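Local coordinates for protein aminoacyltransferase FemA (Staphylococcus aureus, PDB 1LRZ) that catalyses the addition of glycines 2 and 3 to the pentaglycine interpeptide bridge of staphylococcal peptidoglycan, using glycyl-tRNA as donor, at residues A[43-46]-A[52-55]; A[250-255]-A[294-299]. One frame throughout, in Å; residues are numbered along the deposited sequence.

From the N terminus the chain first runs through strand 2-5 and two helices, then makes contact 1, where strands 39-46 and 52-63 pair and close a hairpin loop of five residues. After contributing strands to both mixed sheets of the globular part, it leaves strand 236-244 directly into helix 245-272, turns, and comes back along helix 277-307; contact 2 closes this much longer loop, with 38 residues between its segments, nearly all helical. The two loops follow one another in series and neither encloses the other. They lie about 60 Å apart, centre to centre, on opposite sides of the chain's centre: contact 1 joins two strands of the first mixed sheet, contact 2 the two helices of the arm.

Contact 1 of 2, residues A[43-46]-A[52-55]; sequences VGIK and VIAA
A classic beta bulge marks the start of the second strand of the hairpin formed by strands 39-46 and 52-63, where Ile53 and Ala54 together face Ile45. Two backbone bonds hold Ile45 to the bulge. Its carbonyl O receives Ile53 N at 2.8 Å in a nearly straight bond, 171° at the hydrogen, while Ile45 N reaches Ala54 O at 2.9 Å with the donor well above that carbonyl's plane, 42° out of it. Ile45 O also receives a weaker CA-H...O contact from Val52 CA. At Gly44, CA lies 3.0 Å from Ala54 O, leaving little room on that side of the backbone.

The extra residue brings two side chains against Ile45. Ile45 CG2 meets Ile53 CG1 at 3.7 Å and Ile53 CD1 slightly farther off, the two branched chains passing at a slant. Ile53 CG1 lies between its own backbone N and carbonyl carbon (chi1 58°), which sends the ethyl arm across to Ile45 CG2. Ala54 CB is 4.0 Å from Ile45 CB and equally near Ile45 CD1. On the face that Lys46 shares with Val52 and Ala55, the extended lysine chain slants past Val52 CG2, with Lys46 CG and CE both 4.2 Å from it.

Within the mixed sheet, consistent with a GNAT-like acyltransferase domain, strand 2-5 pairs with the outer edge of 39-46, and Ala55 bonds to Val77 of strand 67-78. Ile45 packs on Leu85, Phe88 and Phe89 of helix 83-98; Val52 and Ala55 lie against helix 8-16, where Lys46 NZ forms a salt bridge with Glu10.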
# COMPACT_ATOMS: atom_id res chain seq x y z
N VAL A 43 -19.39 -3.41 -16.36
CA VAL A 43 -19.73 -4.54 -17.21
C VAL A 43 -19.28 -5.84 -16.56
O VAL A 43 -18.51 -5.83 -15.60
CB VAL A 43 -19.08 -4.39 -18.62
CG1 VAL A 43 -19.55 -3.09 -19.28
CG2 VAL A 43 -17.56 -4.40 -18.52
N GLY A 44 -19.78 -6.96 -17.07
CA GLY A 44 -19.40 -8.25 -16.53
C GLY A 44 -20.08 -9.38 -17.27
O GLY A 44 -20.69 -9.19 -18.32
N ILE A 45 -19.96 -10.58 -16.71
CA ILE A 45 -20.58 -11.76 -17.29
C ILE A 45 -21.37 -12.44 -16.18
O ILE A 45 -20.92 -12.50 -15.03
CB ILE A 45 -19.53 -12.77 -17.82
CG1 ILE A 45 -18.72 -12.16 -18.95
CG2 ILE A 45 -20.22 -14.05 -18.29
CD1 ILE A 45 -17.52 -12.98 -19.36
N LYS A 46 -22.55 -12.93 -16.53
CA LYS A 46 -23.38 -13.65 -15.58
C LYS A 46 -23.61 -15.02 -16.18
O LYS A 46 -23.65 -15.16 -17.41
CB LYS A 46 -24.72 -12.96 -15.39
CG LYS A 46 -24.67 -11.72 -14.52
CD LYS A 46 -26.08 -11.22 -14.29
CE LYS A 46 -26.12 -10.10 -13.30
NZ LYS A 46 -27.52 -9.87 -12.87
N VAL A 52 -22.78 -13.47 -11.05
CA VAL A 52 -21.69 -12.75 -11.71
C VAL A 52 -20.42 -13.61 -11.66
O VAL A 52 -20.03 -14.09 -10.59
CB VAL A 52 -21.38 -11.41 -11.01
CG1 VAL A 52 -20.12 -10.76 -11.65
CG2 VAL A 52 -22.56 -10.47 -11.12
N ILE A 53 -19.79 -13.82 -12.82
CA ILE A 53 -18.56 -14.59 -12.88
C ILE A 53 -17.40 -13.79 -13.49
O ILE A 53 -16.34 -14.35 -13.78
CB ILE A 53 -18.75 -15.92 -13.66
CG1 ILE A 53 -19.22 -15.64 -15.09
CG2 ILE A 53 -19.75 -16.82 -12.92
CD1 ILE A 53 -19.26 -16.89 -15.97
N ALA A 54 -17.61 -12.50 -13.70
CA ALA A 54 -16.57 -11.61 -14.25
C ALA A 54 -17.10 -10.20 -14.19
O ALA A 54 -18.30 -9.96 -14.36
CB ALA A 54 -16.25 -11.97 -15.69
N ALA A 55 -16.21 -9.24 -13.94
CA ALA A 55 -16.63 -7.85 -13.85
C ALA A 55 -15.50 -6.89 -14.17
O ALA A 55 -14.32 -7.23 -14.08
CB ALA A 55 -17.15 -7.56 -12.43

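Contact 2 of 2, residues A[250-255]-A[294-299]; sequences KELNEE and EQKIEE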
# COMPACT_ATOMS: atom_id res chain seq x y z
N LYS A 250 5.10 12.53 30.65
CA LYS A 250 4.47 11.94 31.83
C LYS A 250 4.98 10.52 32.03
O LYS A 250 5.35 10.14 33.15
CB LYS A 250 2.94 11.90 31.69
CG LYS A 250 2.26 11.09 32.79
CD LYS A 250 0.74 11.05 32.64
CE LYS A 250 0.09 10.41 33.87
NZ LYS A 250 -1.40 10.39 33.79
N GLU A 251 4.99 9.73 30.95
CA GLU A 251 5.47 8.35 31.00
C GLU A 251 6.92 8.31 31.48
O GLU A 251 7.29 7.47 32.29
CB GLU A 251 5.38 7.71 29.61
CG GLU A 251 3.98 7.25 29.20
CD GLU A 251 3.83 7.06 27.68
OE1 GLU A 251 4.77 6.56 27.03
OE2 GLU A 251 2.75 7.42 27.14
N LEU A 252 7.75 9.20 30.96
CA LEU A 252 9.16 9.23 31.36
C LEU A 252 9.31 9.53 32.84
O LEU A 252 10.17 8.96 33.52
CB LEU A 252 9.94 10.27 30.54
CG LEU A 252 10.21 9.88 29.08
CD1 LEU A 252 10.75 11.08 28.32
CD2 LEU A 252 11.20 8.72 29.02
N ASN A 253 8.47 10.41 33.37
CA ASN A 253 8.57 10.73 34.78
C ASN A 253 8.14 9.56 35.64
O ASN A 253 8.70 9.33 36.71
CB ASN A 253 7.76 11.98 35.11
CG ASN A 253 8.55 13.25 34.86
OD1 ASN A 253 9.62 13.45 35.43
ND2 ASN A 253 8.03 14.12 34.00
N GLU A 254 7.16 8.80 35.16
CA GLU A 254 6.69 7.65 35.91
C GLU A 254 7.79 6.60 35.93
O GLU A 254 8.00 5.92 36.93
CB GLU A 254 5.41 7.11 35.27
CG GLU A 254 4.35 8.21 35.17
CD GLU A 254 3.00 7.71 34.71
OE1 GLU A 254 2.93 7.09 33.62
OE2 GLU A 254 2.01 7.96 35.43
N GLU A 255 8.52 6.49 34.82
CA GLU A 255 9.61 5.53 34.74
C GLU A 255 10.74 6.02 35.65
O GLU A 255 11.40 5.23 36.31
CB GLU A 255 10.10 5.39 33.29
CG GLU A 255 8.98 5.03 32.32
CD GLU A 255 9.46 4.87 30.88
OE1 GLU A 255 10.24 5.72 30.40
OE2 GLU A 255 9.04 3.89 30.23
N GLU A 294 16.79 11.37 32.06
CA GLU A 294 16.79 12.81 32.21
C GLU A 294 16.97 13.52 30.87
O GLU A 294 16.28 14.50 30.58
CB GLU A 294 17.90 13.23 33.17
CG GLU A 294 17.98 14.72 33.40
CD GLU A 294 18.97 15.08 34.48
OE1 GLU A 294 20.16 14.71 34.35
OE2 GLU A 294 18.57 15.73 35.47
N GLN A 295 17.91 13.04 30.06
CA GLN A 295 18.15 13.63 28.75
C GLN A 295 16.93 13.45 27.86
O GLN A 295 16.63 14.32 27.04
CB GLN A 295 19.38 13.01 28.08
CG GLN A 295 20.69 13.48 28.70
CD GLN A 295 21.92 12.90 28.01
OE1 GLN A 295 22.11 13.07 26.80
NE2 GLN A 295 22.77 12.22 28.79
N LYS A 296 16.22 12.33 28.00
CA LYS A 296 15.03 12.13 27.18
C LYS A 296 13.98 13.17 27.55
O LYS A 296 13.32 13.74 26.68
CB LYS A 296 14.44 10.74 27.38
CG LYS A 296 15.09 9.63 26.56
CD LYS A 296 14.29 8.36 26.77
CE LYS A 296 14.96 7.14 26.20
NZ LYS A 296 14.29 5.91 26.72
N ILE A 297 13.82 13.42 28.85
CA ILE A 297 12.86 14.40 29.33
C ILE A 297 13.23 15.78 28.80
O ILE A 297 12.38 16.50 28.26
CB ILE A 297 12.79 14.40 30.88
CG1 ILE A 297 12.17 13.08 31.36
CG2 ILE A 297 11.97 15.59 31.37
CD1 ILE A 297 12.11 12.91 32.87
N GLU A 298 14.50 16.15 28.93
CA GLU A 298 14.96 17.45 28.45
C GLU A 298 14.72 17.58 26.95
O GLU A 298 14.29 18.64 26.48
CB GLU A 298 16.45 17.65 28.74
CG GLU A 298 16.81 17.42 30.20
CD GLU A 298 18.27 17.73 30.50
OE1 GLU A 298 19.15 17.35 29.70
OE2 GLU A 298 18.52 18.36 31.56
N GLU A 299 14.98 16.53 26.18
CA GLU A 299 14.75 16.60 24.73
C GLU A 299 13.26 16.78 24.45
O GLU A 299 12.88 17.55 23.57
CB GLU A 299 15.23 15.34 24.00
CG GLU A 299 15.02 15.42 22.48
CD GLU A 299 15.25 14.10 21.73
OE1 GLU A 299 15.33 14.14 20.48
OE2 GLU A 299 15.33 13.04 22.38
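Helices 250-255 and 294-299, their axes 9.9 Å apart and their directions 161° from one another, belong to the antiparallel coiled-coil arm of FemA; within these segments the nearest CA pair is Leu252 CA and Ile297 CA, 6.7 Å apart. No hydrogen bond joins the segments, and the contact rests mainly on carbon.

Leu252 makes the largest share, followed by Ile297. Leu252 CB abuts Ile297 CG1 at 3.7 Å, while its two methyls are taken up by Lys296: CD1 lies 3.8 Å from Lys296 CB, and CD2 the same distance from Lys296 CD, the two chains crossing at about a right angle. Lys296 stretches past the leucine toward the side of Glu255, but Glu255 OE1 stays 5.5 Å from Lys296 NZ, too far for a direct bridge.

Ile297 has its CG1 branch anti to its own carbonyl carbon (chi1 -68°), which lays CG1 against Leu252 CB and brings Ile297 CD1 to 3.6 Å from Asn253 OD1, at the margin of the buried pair.

A similar arm in seryl-tRNA synthetase binds tRNA, so such a role is possible here. Inserted in the chain between the neighbouring antiparallel strands 236-244 and 310-320, helices 245-272 and 277-307 project from the globular part; near this base Glu299 touches His338 and Phe339, while Glu251 makes a long, weak ion pair with Lys192 of strand 192-195.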